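Local atomic coordinates of glyoxalase-like domain protein (Staphylococcus aureus, PDB entry 3P8A), a protein that is of unknown function but carries a glyoxalase-like fold of the vicinal oxygen chelate (VOC) family. Residues Q105-I110 / R264-R269; E192-K197 / S243-V248; K199-T204 / F235-G240. One frame throughout, in Å; residues are numbered along the deposited sequence.

Overall arrangement
The three contacts differ mainly in whether they work within one sheet or between elements. Contact 2 is the buried one: neighbouring antiparallel strands 189-198 and 244-252 joined by backbone hydrogen bonds. Contact 1 joins strand 106-113 of the eight-stranded sheet to strand 266-272 of the seven-stranded sheet, with aromatic packing inside and an amide-guanidinium bond at its partly exposed end; its centre lies about 8 Å from that of contact 2. Contact 3 is more peripheral, its centre about 17 Å from that of the chain, and rests on a salt bridge between a helix and strand 234-239. Contacts 2 and 3 meet where V196 N approaches R236 O at 2.7 Å.

Contact 1. Residues Q105-I110 / R264-R269; sequences QGFKNI and RGAIYR
Two mixed sheets of the glyoxalase-like fold meet here: F107 on strand 106-113 of one sheet reaches A266 and Y268 on strand 266-272 of the other. The strand segments run almost perpendicular, with axes 6.5 Å apart at closest approach, so side chains rather than strand pairing carry the contact. The methyl CB of A266 sits over the centre of one F107 ring face, 3.5 Å from the ring centroid, a CH-pi contact. F107 also turns an edge to the face of Y268 in a T-shaped pair, with planes at 63° and CZ of F107 3.6 Å from CZ of Y268. With CG anti to its own carbonyl carbon (chi1 -70°), F107 extends its ring end toward both partners although its CB bond does not head there. The hydroxyl of Y268 is hydrogen-bonded to ND1 of H30 on strand 24-31, whose ring also meets F107 edge-to-face.

Nearer the loop, the backbones themselves come close. G106 and G265 have CA atoms 4.0 Å apart, and G265 CA makes a nearly straight CA-H...O contact with Q105 O at 3.6 Å. A water accepts from F107 N and lies within hydrogen-bonding distance of G265 O, linking the two segments where they diverge.

At the partly exposed end of the contact, Q105 and R264 bring together amide and guanidinium planes that are steeply turned to each other. Q105 OE1 also accepts from D33 N, while its NE2 bonds a buffer molecule, probably from the crystallisation liquor. R264 NH1 donates to Q105 OE1 at 2.8 Å, arriving in the carbonyl plane on a lone pair, with the N-H...O angle bent to 136°.

Contact 2. Residues E192-K197 / S243-V248; sequences ETVIVK and SKYHSV
K197 and H246 meet on one face of an antiparallel strand pair interrupted by a classic beta bulge, within the seven-stranded sheet of the glyoxalase-like fold. From K197, CB lies 3.9 Å from K244 O, beside the backbone bonds joining these two residues. The chain then runs extended beyond CG. CD passes over one face of the H246 imidazole, 3.9 Å from its centroid and offset toward the rim, a CH-pi contact. CE continues to the CE1 side of the ring, and NZ ends 3.6 Å from H246 CE1. The imidazole reaches this position with CG anti to its backbone N (chi1 178°). Its ND1 is buried by the contact and has no partner in the model.

The bulge is seen in the register: I195 faces both H246 and S247, whose amides both donate to I195 O, the H246 bond lying in the carbonyl plane. The return bond, I195 N to S247 O, is close to linear at 170°. Farther along, K197 and K244 exchange backbone bonds as a hydrogen-bonded pair.

V194, V196, Y245 and V248 occupy the face away from the imidazole. V196 and Y245 lie alongside each other, pointing the same way, while the Y245 hydroxyl donates to K163 O, beyond the strand pair. Back on the imidazole side, S247 OG lies between its backbone N and carbonyl carbon (chi1 75°), which places it 3.4 Å from I195 CB.

Contact 3. Residues K199-T204 / F235-G240; sequences KNRSQT and FRIEDG
R201 grips D239 side-on with two nitrogens, one to each carboxylate oxygen, in a salt bridge between the first turn of helix 201-212 and the end of strand 234-239. R201 NE donates to D239 OD1 at 2.7 Å along an almost straight path (171°), in the guanidinium plane. The second bond, from R201 NH2 to D239 OD2, is 2.9 Å. Both nitrogens meet their oxygens from above the carboxylate plane, the two flat groups being turned 58° apart. The bend at chi3 (53°) in an otherwise extended arginine chain swings the guanidinium toward the aspartate.

A water adds a second link: it accepts from R201 N and donates to D239 OD1. Alongside the aliphatic part of R201, I237 CG2 packs 3.9 Å from R201 CG and 4.0 Å from T204 CB, while R201 CD comes 3.2 Å from I237 O.

Farther out, R201 NH1 donates to T224 OG1 and N220 O, which help fix the guanidinium. T204 OG1 bonds S198 OG, tying the first helical turn to the strand before it. N200 holds the N-cap position, its carbonyl accepting from T204 N. Helix 201-212 thus lies against strand 234-239, with I237 also touching W208 of that helix and V196 of neighbouring strand 189-198.

Contact 1. Residues Q105-I110 / R264-R269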
ATOM      1  N   GLN A 105      -9.673   9.804   6.519  1.00  9.29           N
ATOM      2  CA  GLN A 105      -8.269   9.486   6.798  1.00  9.37           C
ATOM      3  C   GLN A 105      -8.105   8.024   7.209  1.00 13.08           C
ATOM      4  O   GLN A 105      -9.032   7.448   7.773  1.00 12.99           O
ATOM      5  CB  GLN A 105      -7.742  10.403   7.896  1.00 10.47           C
ATOM      6  CG  GLN A 105      -7.757  11.861   7.477  1.00  9.35           C
ATOM      7  CD  GLN A 105      -7.273  12.745   8.588  1.00 15.57           C
ATOM      8  OE1 GLN A 105      -6.074  12.892   8.821  1.00 12.23           O
ATOM      9  NE2 GLN A 105      -8.197  13.286   9.345  1.00 13.55           N
ATOM     10  N   GLY A 106      -6.931   7.461   6.927  1.00 11.13           N
ATOM     11  CA  GLY A 106      -6.598   6.084   7.252  1.00 10.87           C
ATOM     12  C   GLY A 106      -5.863   5.384   6.138  1.00 13.31           C
ATOM     13  O   GLY A 106      -5.502   6.005   5.128  1.00 11.96           O
ATOM     14  N   PHE A 107      -5.613   4.078   6.330  1.00  9.69           N
ATOM     15  CA  PHE A 107      -4.969   3.263   5.314  1.00  9.27           C
ATOM     16  C   PHE A 107      -5.846   3.231   4.069  1.00 14.18           C
ATOM     17  O   PHE A 107      -7.063   3.021   4.164  1.00 13.33           O
ATOM     18  CB  PHE A 107      -4.690   1.855   5.842  1.00 10.10           C
ATOM     19  CG  PHE A 107      -3.617   1.763   6.896  1.00  8.63           C
ATOM     20  CD1 PHE A 107      -2.407   2.430   6.738  1.00 10.07           C
ATOM     21  CD2 PHE A 107      -3.775   0.925   7.996  1.00  9.98           C
ATOM     22  CE1 PHE A 107      -1.396   2.293   7.676  1.00 10.59           C
ATOM     23  CE2 PHE A 107      -2.752   0.765   8.929  1.00 11.53           C
ATOM     24  CZ  PHE A 107      -1.577   1.477   8.782  1.00  9.59           C
ATOM     25  N   LYS A 108      -5.244   3.533   2.909  1.00 10.38           N
ATOM     26  CA  LYS A 108      -5.972   3.583   1.635  1.00  9.75           C
ATOM     27  C   LYS A 108      -5.805   2.321   0.791  1.00 10.40           C
ATOM     28  O   LYS A 108      -6.778   1.858   0.166  1.00  9.44           O
ATOM     29  CB  LYS A 108      -5.544   4.804   0.805  1.00 12.31           C
ATOM     30  CG  LYS A 108      -5.874   6.172   1.444  1.00 18.35           C
ATOM     31  CD  LYS A 108      -7.377   6.530   1.423  1.00 14.41           C
ATOM     32  CE  LYS A 108      -8.040   6.400   2.781  1.00 14.22           C
ATOM     33  NZ  LYS A 108      -9.545   6.404   2.653  1.00 17.93           N
ATOM     34  N   ASN A 109      -4.570   1.801   0.731  1.00  4.19           N
ATOM     35  CA  ASN A 109      -4.247   0.635  -0.080  1.00  5.75           C
ATOM     36  C   ASN A 109      -2.868   0.115   0.240  1.00 11.31           C
ATOM     37  O   ASN A 109      -2.133   0.704   1.039  1.00 11.37           O
ATOM     38  CB  ASN A 109      -4.297   1.007  -1.596  1.00  8.99           C
ATOM     39  CG  ASN A 109      -4.779  -0.121  -2.483  1.00 19.93           C
ATOM     40  OD1 ASN A 109      -4.745  -1.313  -2.123  1.00 12.84           O
ATOM     41  ND2 ASN A 109      -5.255   0.231  -3.645  1.00 11.15           N
ATOM     42  N   ILE A 110      -2.510  -1.005  -0.406  1.00  8.26           N
ATOM     43  CA  ILE A 110      -1.169  -1.591  -0.341  1.00  7.33           C
ATOM     44  C   ILE A 110      -0.677  -1.684  -1.775  1.00 12.05           C
ATOM     45  O   ILE A 110      -1.470  -1.764  -2.722  1.00 12.71           O
ATOM     46  CB  ILE A 110      -1.125  -2.946   0.405  1.00  9.66           C
ATOM     47  CG1 ILE A 110      -2.115  -3.978  -0.236  1.00  9.79           C
ATOM     48  CG2 ILE A 110      -1.398  -2.736   1.916  1.00 10.65           C
ATOM     49  CD1 ILE A 110      -1.839  -5.437   0.183  1.00 11.09           C
ATOM     50  N   ARG A 264      -4.979   8.856  13.053  1.00 10.32           N
ATOM     51  CA  ARG A 264      -5.563   9.358  11.806  1.00 10.31           C
ATOM     52  C   ARG A 264      -6.235   8.281  10.984  1.00 12.39           C
ATOM     53  O   ARG A 264      -5.958   8.174   9.788  1.00 11.09           O
ATOM     54  CB  ARG A 264      -4.493  10.104  10.963  1.00 12.97           C
ATOM     55  CG  ARG A 264      -3.771  11.240  11.706  1.00 17.88           C
ATOM     56  CD  ARG A 264      -4.608  12.493  11.805  1.00 30.19           C
ATOM     57  NE  ARG A 264      -3.764  13.682  11.904  1.00 43.63           N
ATOM     58  CZ  ARG A 264      -3.980  14.821  11.257  1.00 66.32           C
ATOM     59  NH1 ARG A 264      -5.016  14.940  10.434  1.00 50.69           N
ATOM     60  NH2 ARG A 264      -3.149  15.844  11.409  1.00 63.87           N
ATOM     61  N   GLY A 265      -7.089   7.497  11.640  1.00 10.07           N
ATOM     62  CA  GLY A 265      -7.891   6.439  11.029  1.00 10.14           C
ATOM     63  C   GLY A 265      -7.207   5.108  10.771  1.00 12.63           C
ATOM     64  O   GLY A 265      -7.838   4.204  10.224  1.00 11.61           O
ATOM     65  N   ALA A 266      -5.930   4.968  11.155  1.00 10.21           N
ATOM     66  CA  ALA A 266      -5.156   3.751  10.952  1.00 11.23           C
ATOM     67  C   ALA A 266      -4.683   3.144  12.277  1.00 13.52           C
ATOM     68  O   ALA A 266      -4.657   3.828  13.304  1.00 14.14           O
ATOM     69  CB  ALA A 266      -3.970   4.030  10.036  1.00 12.59           C
ATOM     70  N   ILE A 267      -4.410   1.835  12.282  1.00  7.80           N
ATOM     71  CA  ILE A 267      -3.958   1.149  13.496  1.00  8.56           C
ATOM     72  C   ILE A 267      -2.600   0.555  13.232  1.00 11.09           C
ATOM     73  O   ILE A 267      -2.446  -0.221  12.288  1.00  9.89           O
ATOM     74  CB  ILE A 267      -4.957   0.090  14.039  1.00 11.50           C
ATOM     75  CG1 ILE A 267      -6.369   0.699  14.222  1.00 11.27           C
ATOM     76  CG2 ILE A 267      -4.435  -0.555  15.364  1.00 11.71           C
ATOM     77  CD1 ILE A 267      -7.442  -0.290  14.259  1.00 18.25           C
ATOM     78  N   TYR A 268      -1.609   0.970  14.023  1.00  6.42           N
ATOM     79  CA  TYR A 268      -0.258   0.418  13.925  1.00  7.77           C
ATOM     80  C   TYR A 268      -0.092  -0.448  15.168  1.00 11.94           C
ATOM     81  O   TYR A 268      -0.135   0.084  16.270  1.00 11.90           O
ATOM     82  CB  TYR A 268       0.794   1.535  13.870  1.00  7.49           C
ATOM     83  CG  TYR A 268       0.732   2.378  12.609  1.00  8.50           C
ATOM     84  CD1 TYR A 268       1.596   2.134  11.541  1.00  8.93           C
ATOM     85  CD2 TYR A 268      -0.191   3.414  12.481  1.00  8.96           C
ATOM     86  CE1 TYR A 268       1.537   2.898  10.373  1.00  8.65           C
ATOM     87  CE2 TYR A 268      -0.260   4.182  11.316  1.00  9.83           C
ATOM     88  CZ  TYR A 268       0.618   3.930  10.270  1.00 11.23           C
ATOM     89  OH  TYR A 268       0.556   4.693   9.123  1.00 12.34           O
ATOM     90  N   ARG A 269      -0.009  -1.785  14.999  1.00 10.34           N
ATOM     91  CA  ARG A 269       0.176  -2.724  16.117  1.00  9.89           C
ATOM     92  C   ARG A 269       1.633  -3.139  16.180  1.00 14.70           C
ATOM     93  O   ARG A 269       2.209  -3.499  15.150  1.00 15.32           O
ATOM     94  CB  ARG A 269      -0.729  -3.963  15.966  1.00 11.31           C
ATOM     95  CG  ARG A 269      -2.218  -3.679  16.129  1.00 17.53           C
ATOM     96  CD  ARG A 269      -3.122  -4.850  15.746  1.00 28.15           C
ATOM     97  NE  ARG A 269      -2.931  -6.025  16.608  1.00 37.96           N
ATOM     98  CZ  ARG A 269      -3.590  -7.178  16.486  1.00 45.24           C
ATOM     99  NH1 ARG A 269      -4.511  -7.332  15.542  1.00 32.52           N
ATOM    100  NH2 ARG A 269      -3.324  -8.190  17.304  1.00 22.67           N
TER
HETATM  101  O   HOH W   1      -7.507   2.518   8.021  1.00  6.36           O

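Contact 2. Residues E192-K197 / S243-V248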
ATOM      1  N   GLU A 192       4.790  -7.580   9.509  1.00 10.17           N
ATOM      2  CA  GLU A 192       4.454  -8.992   9.606  1.00 10.50           C
ATOM      3  C   GLU A 192       3.116  -9.308   8.957  1.00 14.76           C
ATOM      4  O   GLU A 192       2.990 -10.335   8.286  1.00 10.53           O
ATOM      5  CB  GLU A 192       4.428  -9.387  11.089  1.00 12.95           C
ATOM      6  CG  GLU A 192       4.268 -10.874  11.360  1.00 30.40           C
ATOM      7  CD  GLU A 192       4.094 -11.249  12.816  1.00 64.17           C
ATOM      8  OE1 GLU A 192       3.958 -10.340  13.669  1.00 58.58           O
ATOM      9  OE2 GLU A 192       4.081 -12.467  13.103  1.00 71.84           O
ATOM     10  N   THR A 193       2.090  -8.464   9.211  1.00 12.22           N
ATOM     11  CA  THR A 193       0.736  -8.712   8.739  1.00 11.51           C
ATOM     12  C   THR A 193       0.031  -7.424   8.413  1.00 12.34           C
ATOM     13  O   THR A 193       0.222  -6.412   9.083  1.00  8.66           O
ATOM     14  CB  THR A 193      -0.063  -9.485   9.826  1.00 20.87           C
ATOM     15  OG1 THR A 193       0.666 -10.640  10.219  1.00 24.10           O
ATOM     16  CG2 THR A 193      -1.462  -9.922   9.364  1.00 17.94           C
ATOM     17  N   VAL A 194      -0.837  -7.500   7.421  1.00  9.38           N
ATOM     18  CA  VAL A 194      -1.732  -6.440   7.003  1.00  9.24           C
ATOM     19  C   VAL A 194      -3.118  -7.024   7.190  1.00 10.64           C
ATOM     20  O   VAL A 194      -3.424  -8.119   6.673  1.00  9.16           O
ATOM     21  CB  VAL A 194      -1.472  -5.926   5.557  1.00 14.02           C
ATOM     22  CG1 VAL A 194      -2.565  -4.939   5.116  1.00 14.53           C
ATOM     23  CG2 VAL A 194      -0.121  -5.251   5.482  1.00 13.94           C
ATOM     24  N   ILE A 195      -3.911  -6.338   8.021  1.00  5.35           N
ATOM     25  CA  ILE A 195      -5.263  -6.752   8.310  1.00  6.51           C
ATOM     26  C   ILE A 195      -6.260  -5.893   7.540  1.00 12.18           C
ATOM     27  O   ILE A 195      -6.251  -4.649   7.628  1.00 11.47           O
ATOM     28  CB  ILE A 195      -5.576  -6.841   9.838  1.00  8.03           C
ATOM     29  CG1 ILE A 195      -4.617  -7.832  10.530  1.00  8.15           C
ATOM     30  CG2 ILE A 195      -7.033  -7.318  10.033  1.00  6.69           C
ATOM     31  CD1 ILE A 195      -4.900  -8.073  12.077  1.00 19.28           C
ATOM     32  N   VAL A 196      -7.130  -6.583   6.796  1.00  7.89           N
ATOM     33  CA  VAL A 196      -8.168  -6.011   5.970  1.00  7.09           C
ATOM     34  C   VAL A 196      -9.512  -6.491   6.520  1.00 10.20           C
ATOM     35  O   VAL A 196      -9.682  -7.695   6.797  1.00  9.17           O
ATOM     36  CB  VAL A 196      -7.975  -6.438   4.477  1.00 11.77           C
ATOM     37  CG1 VAL A 196      -9.119  -5.955   3.600  1.00 11.31           C
ATOM     38  CG2 VAL A 196      -6.635  -5.958   3.914  1.00 11.76           C
ATOM     39  N   LYS A 197     -10.447  -5.540   6.731  1.00  5.73           N
ATOM     40  CA  LYS A 197     -11.793  -5.866   7.158  1.00  5.24           C
ATOM     41  C   LYS A 197     -12.631  -5.845   5.891  1.00  9.81           C
ATOM     42  O   LYS A 197     -12.491  -4.910   5.097  1.00  8.19           O
ATOM     43  CB  LYS A 197     -12.293  -4.875   8.235  1.00  8.71           C
ATOM     44  CG  LYS A 197     -12.017  -5.428   9.630  1.00 10.69           C
ATOM     45  CD  LYS A 197     -12.311  -4.495  10.759  1.00 16.08           C
ATOM     46  CE  LYS A 197     -12.209  -5.246  12.077  1.00 27.24           C
ATOM     47  NZ  LYS A 197     -12.573  -4.408  13.246  1.00 42.56           N
ATOM     48  N   SER A 243     -15.619  -2.227   5.321  1.00 11.11           N
ATOM     49  CA  SER A 243     -14.734  -2.739   4.279  1.00 10.34           C
ATOM     50  C   SER A 243     -13.552  -1.760   4.188  1.00 13.96           C
ATOM     51  O   SER A 243     -13.683  -0.664   3.631  1.00 15.97           O
ATOM     52  CB  SER A 243     -15.447  -2.904   2.940  1.00 13.77           C
ATOM     53  OG  SER A 243     -16.232  -4.083   2.929  1.00 16.73           O
ATOM     54  N   LYS A 244     -12.402  -2.138   4.762  1.00  7.96           N
ATOM     55  CA  LYS A 244     -11.216  -1.269   4.755  1.00  5.49           C
ATOM     56  C   LYS A 244      -9.905  -1.938   5.146  1.00  9.73           C
ATOM     57  O   LYS A 244      -9.899  -2.943   5.865  1.00  9.55           O
ATOM     58  CB  LYS A 244     -11.462  -0.012   5.657  1.00  7.11           C
ATOM     59  CG  LYS A 244     -11.663  -0.312   7.138  1.00 20.21           C
ATOM     60  CD  LYS A 244     -11.759   1.001   7.901  1.00 34.04           C
ATOM     61  CE  LYS A 244     -11.591   0.835   9.379  1.00 45.05           C
ATOM     62  NZ  LYS A 244     -11.776   2.138  10.077  1.00 58.69           N
ATOM     63  N   TYR A 245      -8.789  -1.314   4.738  1.00  6.61           N
ATOM     64  CA  TYR A 245      -7.430  -1.641   5.168  1.00  7.15           C
ATOM     65  C   TYR A 245      -7.429  -1.102   6.599  1.00  9.21           C
ATOM     66  O   TYR A 245      -7.616   0.100   6.812  1.00  7.11           O
ATOM     67  CB  TYR A 245      -6.404  -0.921   4.271  1.00  8.19           C
ATOM     68  CG  TYR A 245      -6.314  -1.566   2.908  1.00 10.44           C
ATOM     69  CD1 TYR A 245      -5.518  -2.691   2.700  1.00 12.94           C
ATOM     70  CD2 TYR A 245      -7.060  -1.083   1.834  1.00 10.96           C
ATOM     71  CE1 TYR A 245      -5.468  -3.319   1.459  1.00 15.46           C
ATOM     72  CE2 TYR A 245      -7.047  -1.729   0.594  1.00 11.31           C
ATOM     73  CZ  TYR A 245      -6.241  -2.841   0.413  1.00 13.99           C
ATOM     74  OH  TYR A 245      -6.201  -3.476  -0.798  1.00 11.27           O
ATOM     75  N   HIS A 246      -7.388  -2.013   7.565  1.00  5.87           N
ATOM     76  CA  HIS A 246      -7.601  -1.739   8.968  1.00  5.61           C
ATOM     77  C   HIS A 246      -6.377  -1.518   9.837  1.00  7.56           C
ATOM     78  O   HIS A 246      -6.326  -0.546  10.578  1.00  4.83           O
ATOM     79  CB  HIS A 246      -8.490  -2.859   9.530  1.00  7.04           C
ATOM     80  CG  HIS A 246      -8.776  -2.768  10.996  1.00 10.90           C
ATOM     81  ND1 HIS A 246      -9.790  -1.953  11.482  1.00 13.09           N
ATOM     82  CD2 HIS A 246      -8.248  -3.479  12.025  1.00 12.66           C
ATOM     83  CE1 HIS A 246      -9.842  -2.183  12.788  1.00 12.48           C
ATOM     84  NE2 HIS A 246      -8.917  -3.081  13.168  1.00 13.14           N
ATOM     85  N   SER A 247      -5.430  -2.432   9.800  1.00  6.30           N
ATOM     86  CA  SER A 247      -4.272  -2.358  10.657  1.00  8.04           C
ATOM     87  C   SER A 247      -3.062  -3.056  10.079  1.00 10.85           C
ATOM     88  O   SER A 247      -3.174  -3.856   9.153  1.00 10.82           O
ATOM     89  CB  SER A 247      -4.603  -2.937  12.039  1.00 11.80           C
ATOM     90  OG  SER A 247      -4.676  -4.351  12.036  1.00 19.48           O
ATOM     91  N   VAL A 248      -1.908  -2.725  10.620  1.00  8.94           N
ATOM     92  CA  VAL A 248      -0.630  -3.313  10.225  1.00 10.85           C
ATOM     93  C   VAL A 248       0.041  -3.814  11.517  1.00 15.01           C
ATOM     94  O   VAL A 248      -0.039  -3.146  12.562  1.00 13.29           O
ATOM     95  CB  VAL A 248       0.238  -2.338   9.353  1.00 16.46           C
ATOM     96  CG1 VAL A 248       0.791  -1.154  10.158  1.00 16.57           C
ATOM     97  CG2 VAL A 248       1.366  -3.080   8.631  1.00 17.38           C
TER

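Contact 3. Residues K199-T204 / F235-G240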
ATOM      1  N   LYS A 199     -16.658  -6.623   4.056  1.00  6.34           N
ATOM      2  CA  LYS A 199     -18.080  -6.988   4.184  1.00  7.12           C
ATOM      3  C   LYS A 199     -18.422  -8.155   3.273  1.00 11.86           C
ATOM      4  O   LYS A 199     -19.540  -8.674   3.316  1.00 12.73           O
ATOM      5  CB  LYS A 199     -19.002  -5.788   3.886  1.00  9.48           C
ATOM      6  CG  LYS A 199     -19.003  -4.737   4.979  1.00 14.81           C
ATOM      7  CD  LYS A 199     -19.933  -3.570   4.624  1.00 22.57           C
ATOM      8  CE  LYS A 199     -19.287  -2.570   3.702  1.00 27.74           C
ATOM      9  NZ  LYS A 199     -20.194  -1.407   3.462  1.00 34.95           N
ATOM     10  N   ASN A 200     -17.453  -8.585   2.455  1.00  9.42           N
ATOM     11  CA  ASN A 200     -17.591  -9.732   1.570  1.00  8.60           C
ATOM     12  C   ASN A 200     -16.250 -10.442   1.460  1.00 10.42           C
ATOM     13  O   ASN A 200     -15.586 -10.387   0.436  1.00 10.31           O
ATOM     14  CB  ASN A 200     -18.158  -9.316   0.181  1.00 14.01           C
ATOM     15  CG  ASN A 200     -18.707 -10.487  -0.601  1.00 26.87           C
ATOM     16  OD1 ASN A 200     -18.550 -11.644  -0.219  1.00 23.68           O
ATOM     17  ND2 ASN A 200     -19.323 -10.213  -1.742  1.00 27.43           N
ATOM     18  N   ARG A 201     -15.843 -11.100   2.539  1.00  9.82           N
ATOM     19  CA  ARG A 201     -14.565 -11.801   2.612  1.00 10.18           C
ATOM     20  C   ARG A 201     -14.370 -12.806   1.512  1.00 14.51           C
ATOM     21  O   ARG A 201     -13.286 -12.875   0.950  1.00 11.57           O
ATOM     22  CB  ARG A 201     -14.418 -12.474   3.980  1.00  7.59           C
ATOM     23  CG  ARG A 201     -13.169 -13.335   4.119  1.00  7.98           C
ATOM     24  CD  ARG A 201     -12.868 -13.651   5.561  1.00  8.66           C
ATOM     25  NE  ARG A 201     -13.997 -14.240   6.291  1.00  8.20           N
ATOM     26  CZ  ARG A 201     -14.015 -15.480   6.788  1.00 14.65           C
ATOM     27  NH1 ARG A 201     -13.014 -16.317   6.545  1.00  5.94           N
ATOM     28  NH2 ARG A 201     -15.043 -15.896   7.506  1.00  7.89           N
ATOM     29  N   SER A 202     -15.420 -13.595   1.208  1.00 13.43           N
ATOM     30  CA  SER A 202     -15.354 -14.624   0.167  1.00 13.95           C
ATOM     31  C   SER A 202     -14.907 -14.072  -1.152  1.00 13.61           C
ATOM     32  O   SER A 202     -14.017 -14.640  -1.791  1.00 11.76           O
ATOM     33  CB  SER A 202     -16.693 -15.341   0.032  1.00 16.73           C
ATOM     34  OG  SER A 202     -16.706 -16.394   0.973  1.00 27.11           O
ATOM     35  N   GLN A 203     -15.488 -12.934  -1.536  1.00 12.97           N
ATOM     36  CA  GLN A 203     -15.156 -12.213  -2.761  1.00 12.10           C
ATOM     37  C   GLN A 203     -13.758 -11.655  -2.723  1.00 12.52           C
ATOM     38  O   GLN A 203     -13.037 -11.805  -3.714  1.00 11.21           O
ATOM     39  CB  GLN A 203     -16.157 -11.087  -3.032  1.00 12.79           C
ATOM     40  CG  GLN A 203     -16.148 -10.610  -4.484  1.00 30.89           C
ATOM     41  CD  GLN A 203     -16.355 -11.710  -5.502  1.00 60.46           C
ATOM     42  OE1 GLN A 203     -17.359 -12.442  -5.492  1.00 55.15           O
ATOM     43  NE2 GLN A 203     -15.391 -11.846  -6.407  1.00 57.69           N
ATOM     44  N   THR A 204     -13.365 -11.001  -1.599  1.00 10.04           N
ATOM     45  CA  THR A 204     -12.011 -10.410  -1.483  1.00  8.75           C
ATOM     46  C   THR A 204     -10.935 -11.477  -1.647  1.00 11.12           C
ATOM     47  O   THR A 204      -9.979 -11.263  -2.389  1.00 11.52           O
ATOM     48  CB  THR A 204     -11.828  -9.606  -0.197  1.00  9.32           C
ATOM     49  OG1 THR A 204     -12.917  -8.697  -0.060  1.00 11.59           O
ATOM     50  CG2 THR A 204     -10.547  -8.788  -0.212  1.00  8.73           C
ATOM     51  N   PHE A 235      -1.504 -11.628   4.926  1.00  5.96           N
ATOM     52  CA  PHE A 235      -2.627 -10.780   4.555  1.00  5.79           C
ATOM     53  C   PHE A 235      -3.847 -11.405   5.178  1.00 10.26           C
ATOM     54  O   PHE A 235      -4.272 -12.489   4.766  1.00 10.27           O
ATOM     55  CB  PHE A 235      -2.770 -10.649   3.021  1.00  7.86           C
ATOM     56  CG  PHE A 235      -1.551 -10.009   2.429  1.00 10.42           C
ATOM     57  CD1 PHE A 235      -1.360  -8.627   2.514  1.00 12.87           C
ATOM     58  CD2 PHE A 235      -0.516 -10.791   1.916  1.00 11.93           C
ATOM     59  CE1 PHE A 235      -0.193  -8.035   2.018  1.00 12.35           C
ATOM     60  CE2 PHE A 235       0.659 -10.192   1.439  1.00 14.42           C
ATOM     61  CZ  PHE A 235       0.807  -8.822   1.491  1.00 11.86           C
ATOM     62  N   ARG A 236      -4.358 -10.773   6.236  1.00  5.56           N
ATOM     63  CA  ARG A 236      -5.517 -11.285   6.916  1.00  6.55           C
ATOM     64  C   ARG A 236      -6.736 -10.520   6.474  1.00 10.24           C
ATOM     65  O   ARG A 236      -6.785  -9.300   6.651  1.00 11.16           O
ATOM     66  CB  ARG A 236      -5.324 -11.234   8.457  1.00  5.35           C
ATOM     67  CG  ARG A 236      -6.573 -11.721   9.222  1.00  8.41           C
ATOM     68  CD  ARG A 236      -6.275 -11.974  10.671  1.00 10.78           C
ATOM     69  NE  ARG A 236      -5.386 -13.125  10.809  1.00 12.22           N
ATOM     70  CZ  ARG A 236      -4.985 -13.653  11.956  1.00 10.07           C
ATOM     71  NH1 ARG A 236      -5.378 -13.131  13.108  1.00  8.54           N
ATOM     72  NH2 ARG A 236      -4.196 -14.716  11.960  1.00  7.17           N
ATOM     73  N   ILE A 237      -7.708 -11.231   5.879  1.00  6.30           N
ATOM     74  CA  ILE A 237      -9.005 -10.683   5.458  1.00  6.63           C
ATOM     75  C   ILE A 237      -9.982 -11.215   6.491  1.00 14.02           C
ATOM     76  O   ILE A 237     -10.127 -12.427   6.637  1.00 13.59           O
ATOM     77  CB  ILE A 237      -9.437 -11.109   4.013  1.00  9.83           C
ATOM     78  CG1 ILE A 237      -8.282 -11.042   2.954  1.00 12.69           C
ATOM     79  CG2 ILE A 237     -10.730 -10.395   3.541  1.00  7.32           C
ATOM     80  CD1 ILE A 237      -7.616  -9.664   2.705  1.00 21.47           C
ATOM     81  N   GLU A 238     -10.581 -10.319   7.264  1.00 12.18           N
ATOM     82  CA  GLU A 238     -11.527 -10.706   8.275  1.00 12.10           C
ATOM     83  C   GLU A 238     -12.881 -10.071   8.051  1.00 13.58           C
ATOM     84  O   GLU A 238     -12.993  -8.985   7.477  1.00 10.50           O
ATOM     85  CB  GLU A 238     -10.990 -10.519   9.703  1.00 14.28           C
ATOM     86  CG  GLU A 238     -10.607  -9.112  10.103  1.00 30.43           C
ATOM     87  CD  GLU A 238     -10.044  -8.998  11.506  1.00 49.27           C
ATOM     88  OE1 GLU A 238     -10.137  -7.893  12.085  1.00 47.95           O
ATOM     89  OE2 GLU A 238      -9.479  -9.993  12.012  1.00 44.27           O
ATOM     90  N   ASP A 239     -13.915 -10.790   8.469  1.00 10.45           N
ATOM     91  CA  ASP A 239     -15.293 -10.329   8.367  1.00  9.93           C
ATOM     92  C   ASP A 239     -15.431  -9.069   9.225  1.00 15.88           C
ATOM     93  O   ASP A 239     -14.869  -9.001  10.310  1.00 14.01           O
ATOM     94  CB  ASP A 239     -16.237 -11.403   8.925  1.00 10.53           C
ATOM     95  CG  ASP A 239     -16.316 -12.663   8.092  1.00 11.38           C
ATOM     96  OD1 ASP A 239     -16.075 -12.584   6.875  1.00 10.69           O
ATOM     97  OD2 ASP A 239     -16.643 -13.730   8.660  1.00 15.90           O
ATOM     98  N   GLY A 240     -16.136  -8.081   8.712  1.00 16.18           N
ATOM     99  CA  GLY A 240     -16.364  -6.858   9.465  1.00 15.84           C
ATOM    100  C   GLY A 240     -17.616  -6.152   9.025  1.00 19.76           C
ATOM    101  O   GLY A 240     -18.186  -6.467   7.978  1.00 17.81           O
TER
HETATM  102  O   HOH W   2     -17.220 -10.771   5.011  1.00  7.17           O